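Local atomic coordinates of beta-L-arabinobiosidase (Bacteroides thetaiotaomicron, PDB entry 5MQR), a protein that probably hydrolyses glycosidic bonds in plant pectin for a gut bacterium, acting as a beta-L-arabinobiosidase and perhaps as a sialidase. Residues A[44-49]-A[563-568]; A[463-468]-A[607-612]; A[489-494]-A[534-539]. All coordinates share one frame; numbering follows the deposited sequence.

Interaction 1: residues A[44-49]-A[563-568]. With NA (sodium ion), chain I.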
loop_
_atom_site.group_PDB
_atom_site.type_symbol
_atom_site.label_atom_id
_atom_site.label_comp_id
_atom_site.label_asym_id
_atom_site.label_seq_id
_atom_site.Cartn_x
_atom_site.Cartn_y
_atom_site.Cartn_z
ATOM N N GLN A 44 8.978 -16.006 -13.287
ATOM C CA GLN A 44 9.678 -15.214 -12.289
ATOM C C GLN A 44 8.853 -14.032 -11.801
ATOM O O GLN A 44 9.415 -13.086 -11.316
ATOM C CB GLN A 44 11.054 -14.740 -12.770
ATOM C CG GLN A 44 11.960 -15.868 -13.175
ATOM C CD GLN A 44 13.378 -15.389 -13.460
ATOM O OE1 GLN A 44 13.731 -15.135 -14.600
ATOM N NE2 GLN A 44 14.194 -15.272 -12.417
ATOM N N LEU A 45 7.521 -14.122 -11.889
ATOM C CA LEU A 45 6.617 -13.109 -11.365
ATOM C C LEU A 45 6.273 -13.408 -9.919
ATOM O O LEU A 45 5.926 -14.536 -9.585
ATOM C CB LEU A 45 5.332 -13.084 -12.168
ATOM C CG LEU A 45 5.460 -12.829 -13.668
ATOM C CD1 LEU A 45 4.081 -12.865 -14.286
ATOM C CD2 LEU A 45 6.146 -11.491 -13.968
ATOM N N SER A 46 6.397 -12.399 -9.064
ATOM C CA SER A 46 5.955 -12.491 -7.700
ATOM C C SER A 46 4.446 -12.330 -7.702
ATOM O O SER A 46 3.908 -11.538 -8.478
ATOM C CB SER A 46 6.593 -11.390 -6.847
ATOM O OG SER A 46 6.335 -11.600 -5.465
ATOM N N PRO A 47 3.750 -13.093 -6.861
ATOM C CA PRO A 47 2.299 -12.991 -6.829
ATOM C C PRO A 47 1.831 -11.806 -6.044
ATOM O O PRO A 47 2.558 -11.333 -5.190
ATOM C CB PRO A 47 1.869 -14.277 -6.121
ATOM C CG PRO A 47 3.007 -14.566 -5.191
ATOM C CD PRO A 47 4.246 -14.140 -5.951
ATOM N N VAL A 48 0.609 -11.359 -6.328
ATOM C CA VAL A 48 -0.082 -10.433 -5.447
ATOM C C VAL A 48 -0.440 -11.150 -4.136
ATOM O O VAL A 48 -0.453 -12.381 -4.075
ATOM C CB VAL A 48 -1.278 -9.743 -6.126
ATOM C CG1 VAL A 48 -0.800 -8.970 -7.360
ATOM C CG2 VAL A 48 -2.379 -10.717 -6.502
ATOM N N VAL A 49 -0.672 -10.379 -3.071
ATOM C CA VAL A 49 -0.969 -10.941 -1.738
ATOM C C VAL A 49 -2.312 -11.677 -1.759
ATOM O O VAL A 49 -3.324 -11.166 -2.265
ATOM C CB VAL A 49 -1.040 -9.847 -0.639
ATOM C CG1 VAL A 49 -1.545 -10.410 0.689
ATOM C CG2 VAL A 49 0.318 -9.175 -0.440
ATOM N N THR A 563 17.124 -9.750 -1.160
ATOM C CA THR A 563 16.172 -9.802 -0.063
ATOM C C THR A 563 15.292 -11.007 -0.239
ATOM O O THR A 563 15.189 -11.550 -1.342
ATOM C CB THR A 563 15.231 -8.595 -0.043
ATOM O OG1 THR A 563 14.561 -8.491 -1.300
ATOM C CG2 THR A 563 15.991 -7.316 0.231
ATOM N N ILE A 564 14.673 -11.402 0.870
ATOM C CA ILE A 564 13.745 -12.505 0.916
ATOM C C ILE A 564 12.363 -11.940 1.165
ATOM O O ILE A 564 12.167 -11.176 2.117
ATOM C CB ILE A 564 14.110 -13.445 2.067
ATOM C CG1 ILE A 564 15.515 -14.007 1.834
ATOM C CG2 ILE A 564 13.059 -14.551 2.226
ATOM C CD1 ILE A 564 16.329 -14.068 3.111
ATOM N N GLU A 565 11.415 -12.314 0.323
ATOM C CA GLU A 565 10.046 -11.812 0.454
ATOM C C GLU A 565 8.961 -12.888 0.656
ATOM O O GLU A 565 7.800 -12.529 0.878
ATOM C CB GLU A 565 9.680 -10.966 -0.768
ATOM C CG GLU A 565 9.853 -11.679 -2.106
ATOM C CD GLU A 565 8.854 -11.219 -3.145
ATOM O OE1 GLU A 565 8.709 -9.982 -3.282
ATOM O OE2 GLU A 565 8.252 -12.086 -3.837
ATOM N N ARG A 566 9.315 -14.170 0.541
ATOM C CA ARG A 566 8.345 -15.260 0.623
ATOM C C ARG A 566 8.903 -16.496 1.268
ATOM O O ARG A 566 10.048 -16.861 1.009
ATOM C CB ARG A 566 7.885 -15.673 -0.758
ATOM C CG ARG A 566 6.781 -14.819 -1.292
ATOM C CD ARG A 566 6.449 -15.282 -2.680
ATOM N NE ARG A 566 7.434 -14.840 -3.652
ATOM C CZ ARG A 566 7.562 -15.329 -4.885
ATOM N NH1 ARG A 566 6.804 -16.340 -5.313
ATOM N NH2 ARG A 566 8.466 -14.797 -5.689
ATOM N N ILE A 567 8.054 -17.141 2.067
ATOM C CA ILE A 567 8.282 -18.489 2.549
ATOM C C ILE A 567 7.199 -19.371 1.921
ATOM O O ILE A 567 6.025 -19.034 1.971
ATOM C CB ILE A 567 8.264 -18.582 4.099
ATOM C CG1 ILE A 567 9.269 -17.600 4.714
ATOM C CG2 ILE A 567 8.652 -19.973 4.572
ATOM C CD1 ILE A 567 8.621 -16.309 5.120
ATOM N N VAL A 568 7.628 -20.489 1.325
ATOM C CA VAL A 568 6.794 -21.395 0.535
ATOM C C VAL A 568 6.850 -22.772 1.189
ATOM O O VAL A 568 7.935 -23.259 1.536
ATOM C CB VAL A 568 7.304 -21.504 -0.930
ATOM C CG1 VAL A 568 6.552 -22.575 -1.723
ATOM C CG2 VAL A 568 7.190 -20.162 -1.644
HETATM NA NA NA I . 9.933 -10.773 -10.407
HETATM O O HOH W 1 6.282 -16.811 -8.049
HETATM O O HOH W 2 8.055 -10.143 -9.733
HETATM O O HOH W 3 10.206 -10.397 -12.663
HETATM O O HOH W 4 11.127 -8.550 -10.349
#
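A classic beta bulge in strand 564-570, where E565 and R566 together stand opposite L492 of the neighbouring strand, sets up the meeting with S46 and P47 of the propeller-family loop. In a regular strand two consecutive side chains leave on opposite sides; the bulge lets both of these point toward the loop. S46 OG donates to E565 OE2 at 2.6 Å, where it meets the syn lone pair of that oxygen. The serine reaches it because OG lies anti to the backbone N (chi1 -171°). The same OE2 is met on its anti side by R566 NE, 2.9 Å away, in a salt bridge that tilts out of the guanidinium plane. One buried oxygen thus takes two donors, which likely fixes the rotation of the carboxylate and favours its negative charge.

The guanidinium meets P47 with its face: CD of the proline sits 3.4 Å from R566 NH1, above the plane but offset toward the rim. S46 OG lies over the same face, without a hydrogen bond to the arginine. A water joins the two segments further out, donating to L45 O at 2.8 Å and accepting from R566 NH1 at 2.8 Å. R566 NH1 also forms a salt bridge with E462. Upstream in the loop, Q44 O coordinates a sodium ion at 2.5 Å, in a site completed by E494 O, N495 OD1 and three waters. One of those waters also accepts a hydrogen bond from S46 N.

Strand 564-570 runs between strands 460-468 and 487-492 of the mixed sheet. K464 of the former strand hydrogen-bonds through NZ to S46 OG and P47 O, while strand 349-350 packs against the loop through L350.

Interaction 2: residues A[463-468]-A[607-612]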
loop_
_atom_site.group_PDB
_atom_site.type_symbol
_atom_site.label_atom_id
_atom_site.label_comp_id
_atom_site.label_asym_id
_atom_site.label_seq_id
_atom_site.Cartn_x
_atom_site.Cartn_y
_atom_site.Cartn_z
ATOM N N ARG A 463 3.672 -17.561 2.179
ATOM C CA ARG A 463 3.470 -16.362 3.007
ATOM C C ARG A 463 4.369 -15.248 2.478
ATOM O O ARG A 463 5.598 -15.300 2.622
ATOM C CB ARG A 463 3.764 -16.649 4.489
ATOM C CG ARG A 463 3.487 -15.508 5.438
ATOM C CD ARG A 463 2.038 -15.074 5.401
ATOM N NE ARG A 463 1.581 -14.282 6.548
ATOM C CZ ARG A 463 1.620 -12.951 6.648
ATOM N NH1 ARG A 463 2.151 -12.186 5.696
ATOM N NH2 ARG A 463 1.114 -12.366 7.724
ATOM N N LYS A 464 3.761 -14.265 1.827
ATOM C CA LYS A 464 4.498 -13.082 1.419
ATOM C C LYS A 464 4.735 -12.150 2.629
ATOM O O LYS A 464 3.839 -11.924 3.431
ATOM C CB LYS A 464 3.755 -12.363 0.305
ATOM C CG LYS A 464 4.648 -11.448 -0.492
ATOM C CD LYS A 464 4.082 -11.179 -1.885
ATOM C CE LYS A 464 5.138 -10.478 -2.692
ATOM N NZ LYS A 464 4.601 -10.061 -4.000
ATOM N N ILE A 465 5.957 -11.660 2.771
ATOM C CA ILE A 465 6.350 -10.784 3.886
ATOM C C ILE A 465 7.123 -9.594 3.325
ATOM O O ILE A 465 7.528 -9.631 2.159
ATOM C CB ILE A 465 7.223 -11.529 4.903
ATOM C CG1 ILE A 465 8.448 -12.124 4.221
ATOM C CG2 ILE A 465 6.405 -12.600 5.602
ATOM C CD1 ILE A 465 9.545 -12.482 5.173
ATOM N N PRO A 466 7.340 -8.538 4.143
ATOM C CA PRO A 466 8.188 -7.431 3.679
ATOM C C PRO A 466 9.585 -7.926 3.305
ATOM O O PRO A 466 10.185 -8.698 4.053
ATOM C CB PRO A 466 8.257 -6.480 4.892
ATOM C CG PRO A 466 7.099 -6.848 5.743
ATOM C CD PRO A 466 6.877 -8.330 5.527
ATOM N N ALA A 467 10.041 -7.499 2.133
ATOM C CA ALA A 467 11.344 -7.850 1.590
ATOM C C ALA A 467 12.412 -7.546 2.627
ATOM O O ALA A 467 12.500 -6.405 3.084
ATOM C CB ALA A 467 11.593 -7.051 0.308
ATOM N N SER A 468 13.189 -8.559 3.009
ATOM C CA SER A 468 14.077 -8.479 4.158
ATOM C C SER A 468 15.475 -9.036 3.853
ATOM O O SER A 468 15.621 -10.056 3.164
ATOM C CB SER A 468 13.458 -9.240 5.344
ATOM O OG SER A 468 12.166 -8.726 5.707
ATOM N N VAL A 607 2.979 -19.048 12.664
ATOM C CA VAL A 607 3.985 -18.635 11.729
ATOM C C VAL A 607 4.314 -17.183 12.076
ATOM O O VAL A 607 3.424 -16.337 12.027
ATOM C CB VAL A 607 3.467 -18.746 10.286
ATOM C CG1 VAL A 607 4.518 -18.245 9.315
ATOM C CG2 VAL A 607 3.069 -20.179 9.974
ATOM N N LYS A 608 5.574 -16.916 12.441
ATOM C CA LYS A 608 6.099 -15.559 12.679
ATOM C C LYS A 608 7.315 -15.248 11.820
ATOM O O LYS A 608 8.219 -16.069 11.676
ATOM C CB LYS A 608 6.567 -15.367 14.123
ATOM C CG LYS A 608 5.546 -15.655 15.195
ATOM C CD LYS A 608 6.200 -15.450 16.569
ATOM C CE LYS A 608 5.510 -16.243 17.680
ATOM N NZ LYS A 608 4.185 -15.645 18.038
ATOM N N THR A 609 7.365 -14.023 11.314
ATOM C CA THR A 609 8.572 -13.506 10.719
ATOM C C THR A 609 8.928 -12.172 11.372
ATOM O O THR A 609 8.073 -11.475 11.943
ATOM C CB THR A 609 8.491 -13.410 9.177
ATOM O OG1 THR A 609 7.602 -12.366 8.777
ATOM C CG2 THR A 609 8.016 -14.737 8.575
ATOM N N SER A 610 10.220 -11.851 11.314
ATOM C CA SER A 610 10.710 -10.535 11.732
ATOM C C SER A 610 12.024 -10.251 11.039
ATOM O O SER A 610 12.697 -11.170 10.521
ATOM C CB SER A 610 10.896 -10.477 13.252
ATOM O OG SER A 610 11.880 -11.400 13.648
ATOM N N SER A 611 12.370 -8.972 11.037
ATOM C CA SER A 611 13.602 -8.492 10.474
ATOM C C SER A 611 14.270 -7.473 11.389
ATOM O O SER A 611 13.601 -6.609 11.955
ATOM C CB SER A 611 13.338 -7.827 9.121
ATOM O OG SER A 611 14.579 -7.400 8.563
ATOM N N THR A 612 15.592 -7.576 11.496
ATOM C CA THR A 612 16.412 -6.562 12.171
ATOM C C THR A 612 16.961 -5.499 11.195
ATOM O O THR A 612 17.824 -4.720 11.589
ATOM C CB THR A 612 17.580 -7.205 12.958
ATOM O OG1 THR A 612 18.306 -8.081 12.094
ATOM C CG2 THR A 612 17.049 -7.988 14.182
#
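Van der Waals contact is led by I465 and T609, which reach toward each other tip to tip from two different sheets. I465 CG2 touches T609 OG1 at 3.4 Å and lies 4.0 Å from T609 CG2, so the branch meets both arms of the threonine. The isoleucine's CG1 sits between the backbone N and the carbonyl carbon (chi1 56°), which leaves CG2 beside the backbone N. A second, looser touch follows where S468 OG approaches S611 CB at 3.7 Å.

No hydrogen bond crosses between the two segments, and the polar ends have other partners. T609 OG1 is engaged by H414 ND1 and A415 N, and S611 OG by E470 O and D613 N. S468 OG donates to P466 O at 2.6 Å from above the carbonyl plane, within its own strand. R463 NH1 likewise bonds K464 O at 2.8 Å, while its NE forms a salt bridge with D417.

The touching parts run 29° apart in the same general sense, one in the mixed sheet and the other in the antiparallel sheet. Side chains of two sheets packing against each other, as here, are consistent with a beta sandwich, an architecture common among carbohydrate-binding modules.

Interaction 3: residues A[489-494]-A[534-539]. With NA (sodium ion), chain I.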
loop_
_atom_site.group_PDB
_atom_site.type_symbol
_atom_site.label_atom_id
_atom_site.label_comp_id
_atom_site.label_asym_id
_atom_site.label_seq_id
_atom_site.Cartn_x
_atom_site.Cartn_y
_atom_site.Cartn_z
ATOM N N ILE A 489 10.424 -26.547 2.015
ATOM C CA ILE A 489 10.252 -25.208 2.561
ATOM C C ILE A 489 11.321 -24.287 1.940
ATOM O O ILE A 489 12.518 -24.457 2.190
ATOM C CB ILE A 489 10.345 -25.204 4.108
ATOM C CG1 ILE A 489 9.308 -26.140 4.708
ATOM C CG2 ILE A 489 10.075 -23.806 4.658
ATOM C CD1 ILE A 489 9.486 -26.365 6.188
ATOM N N ASP A 490 10.873 -23.332 1.136
ATOM C CA ASP A 490 11.746 -22.483 0.333
ATOM C C ASP A 490 11.651 -21.023 0.794
ATOM O O ASP A 490 10.581 -20.551 1.122
ATOM C CB ASP A 490 11.346 -22.543 -1.156
ATOM C CG ASP A 490 11.743 -23.849 -1.843
ATOM O OD1 ASP A 490 12.225 -24.798 -1.157
ATOM O OD2 ASP A 490 11.535 -23.933 -3.091
ATOM N N PHE A 491 12.775 -20.316 0.751
ATOM C CA PHE A 491 12.820 -18.885 1.045
ATOM C C PHE A 491 13.150 -18.180 -0.261
ATOM O O PHE A 491 14.214 -18.396 -0.810
ATOM C CB PHE A 491 13.862 -18.632 2.115
ATOM C CG PHE A 491 13.621 -19.425 3.365
ATOM C CD1 PHE A 491 14.097 -20.731 3.478
ATOM C CD2 PHE A 491 12.867 -18.895 4.400
ATOM C CE1 PHE A 491 13.858 -21.475 4.627
ATOM C CE2 PHE A 491 12.628 -19.628 5.545
ATOM C CZ PHE A 491 13.122 -20.919 5.663
ATOM N N LEU A 492 12.218 -17.377 -0.754
ATOM C CA LEU A 492 12.278 -16.844 -2.118
ATOM C C LEU A 492 12.412 -15.326 -2.192
ATOM O O LEU A 492 11.829 -14.608 -1.396
ATOM C CB LEU A 492 11.022 -17.173 -2.908
ATOM C CG LEU A 492 10.529 -18.578 -3.172
ATOM C CD1 LEU A 492 9.412 -18.530 -4.207
ATOM C CD2 LEU A 492 11.648 -19.469 -3.654
ATOM N N ASP A 493 13.139 -14.865 -3.207
ATOM C CA ASP A 493 13.119 -13.473 -3.604
ATOM C C ASP A 493 11.993 -13.208 -4.628
ATOM O O ASP A 493 11.147 -14.064 -4.939
ATOM C CB ASP A 493 14.538 -13.004 -4.029
ATOM C CG ASP A 493 14.913 -13.337 -5.489
ATOM O OD1 ASP A 493 14.168 -14.057 -6.204
ATOM O OD2 ASP A 493 15.983 -12.844 -5.929
ATOM N N GLU A 494 11.957 -11.979 -5.086
ATOM C CA GLU A 494 10.915 -11.501 -6.005
ATOM C C GLU A 494 11.042 -12.072 -7.405
ATOM O O GLU A 494 10.152 -11.849 -8.199
ATOM C CB GLU A 494 10.950 -9.965 -6.096
ATOM C CG GLU A 494 12.345 -9.437 -6.464
ATOM C CD GLU A 494 12.405 -7.975 -6.842
ATOM O OE1 GLU A 494 11.340 -7.327 -7.067
ATOM O OE2 GLU A 494 13.562 -7.499 -6.933
ATOM N N ALA A 534 14.321 -20.369 11.616
ATOM C CA ALA A 534 15.318 -20.190 10.585
ATOM C C ALA A 534 15.790 -18.724 10.631
ATOM O O ALA A 534 14.966 -17.801 10.615
ATOM C CB ALA A 534 14.738 -20.543 9.235
ATOM N N VAL A 535 17.110 -18.524 10.694
ATOM C CA VAL A 535 17.716 -17.202 10.677
ATOM C C VAL A 535 18.573 -17.084 9.415
ATOM O O VAL A 535 19.533 -17.845 9.253
ATOM C CB VAL A 535 18.583 -16.984 11.926
ATOM C CG1 VAL A 535 19.187 -15.576 11.924
ATOM C CG2 VAL A 535 17.749 -17.269 13.176
ATOM N N LEU A 536 18.190 -16.148 8.539
ATOM C CA LEU A 536 18.787 -15.946 7.233
ATOM C C LEU A 536 19.413 -14.548 7.155
ATOM O O LEU A 536 18.810 -13.573 7.593
ATOM C CB LEU A 536 17.743 -16.069 6.128
ATOM C CG LEU A 536 17.037 -17.420 6.011
ATOM C CD1 LEU A 536 15.805 -17.487 6.907
ATOM C CD2 LEU A 536 16.654 -17.679 4.569
ATOM N N SER A 537 20.598 -14.458 6.561
ATOM C CA SER A 537 21.266 -13.165 6.318
ATOM C C SER A 537 21.704 -13.110 4.863
ATOM O O SER A 537 22.510 -13.935 4.440
ATOM C CB SER A 537 22.477 -12.993 7.249
ATOM O OG SER A 537 23.229 -11.838 6.917
ATOM N N THR A 538 21.188 -12.150 4.108
ATOM C CA THR A 538 21.575 -12.014 2.709
ATOM C C THR A 538 23.002 -11.514 2.568
ATOM O O THR A 538 23.743 -11.999 1.696
ATOM C CB THR A 538 20.597 -11.158 1.896
ATOM O OG1 THR A 538 20.522 -9.843 2.442
ATOM C CG2 THR A 538 19.196 -11.791 1.910
ATOM N N ALA A 539 23.397 -10.607 3.455
ATOM C CA ALA A 539 24.767 -10.048 3.470
ATOM C C ALA A 539 25.823 -11.092 3.839
ATOM O O ALA A 539 26.864 -11.153 3.206
ATOM C CB ALA A 539 24.864 -8.822 4.409
HETATM NA NA NA I . 9.933 -10.773 -10.407
HETATM O O HOH W 3 10.206 -10.397 -12.663
HETATM O O HOH W 2 8.055 -10.143 -9.733
HETATM O O HOH W 4 11.127 -8.550 -10.349
#
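D493 OD1 is gripped by two backbone amides, those of N495 and I497, which probably steadies the turn that follows strand 487-492, the strand whose F491 packs on L536 and A534. One residue on, E494 O points into the sodium site and binds the ion at 2.5 Å. Within the strand F491 carries the apolar contact, while its neighbour D490 is salt-bridged to R501 and R570.

The ring of F491 reaches across to strand 530-537. The CD2 methyl of L536 lies over one face of the ring in a CH-pi contact, 4.1 Å from the centroid and 27° off the normal. It leans toward the root of the side chain, with its nearest approach 3.7 Å to F491 CG. The other methyl, CD1, stands above the same face near the rim, 4.1 Å from F491 CE2. In L536, chi1 of -61° brings CG toward the ring, and chi2 near 88° turns both methyls over its face. At the far end of the ring, A534 CB meets F491 CZ obliquely at 3.9 Å.

An alanine in place of F491 would remove the ring and is likely to leave the L536 methyls and A534 CB facing a gap between the sheets.

I543 and C499 touch both F491 and L536, and I567 adds to the surroundings of the ring. Leucine, alanine and aromatic side chains packed between two sheets are consistent with the hydrophobic core of a beta sandwich, here in the region assigned to the sialidase-like carbohydrate-binding family.

How the interactions relate
From the N terminus, the 44-49 loop of the propeller-family region waits more than five hundred residues for its partner in strand 564-570, so interaction 1 closes by far the longest loop. Interaction 2 opens within that span at 463-468 and ends beyond it at 607-612, so the two cross. Interaction 3, 489-494 with 534-539, is the shortest closure and falls within both. Each of the three contacts contributes one segment to the mixed sheet. Interactions 2 and 3 join that sheet to the antiparallel one, while interaction 1 brings the propeller-family loop onto it; K464 and the sodium ion link the loop to the other two contacts.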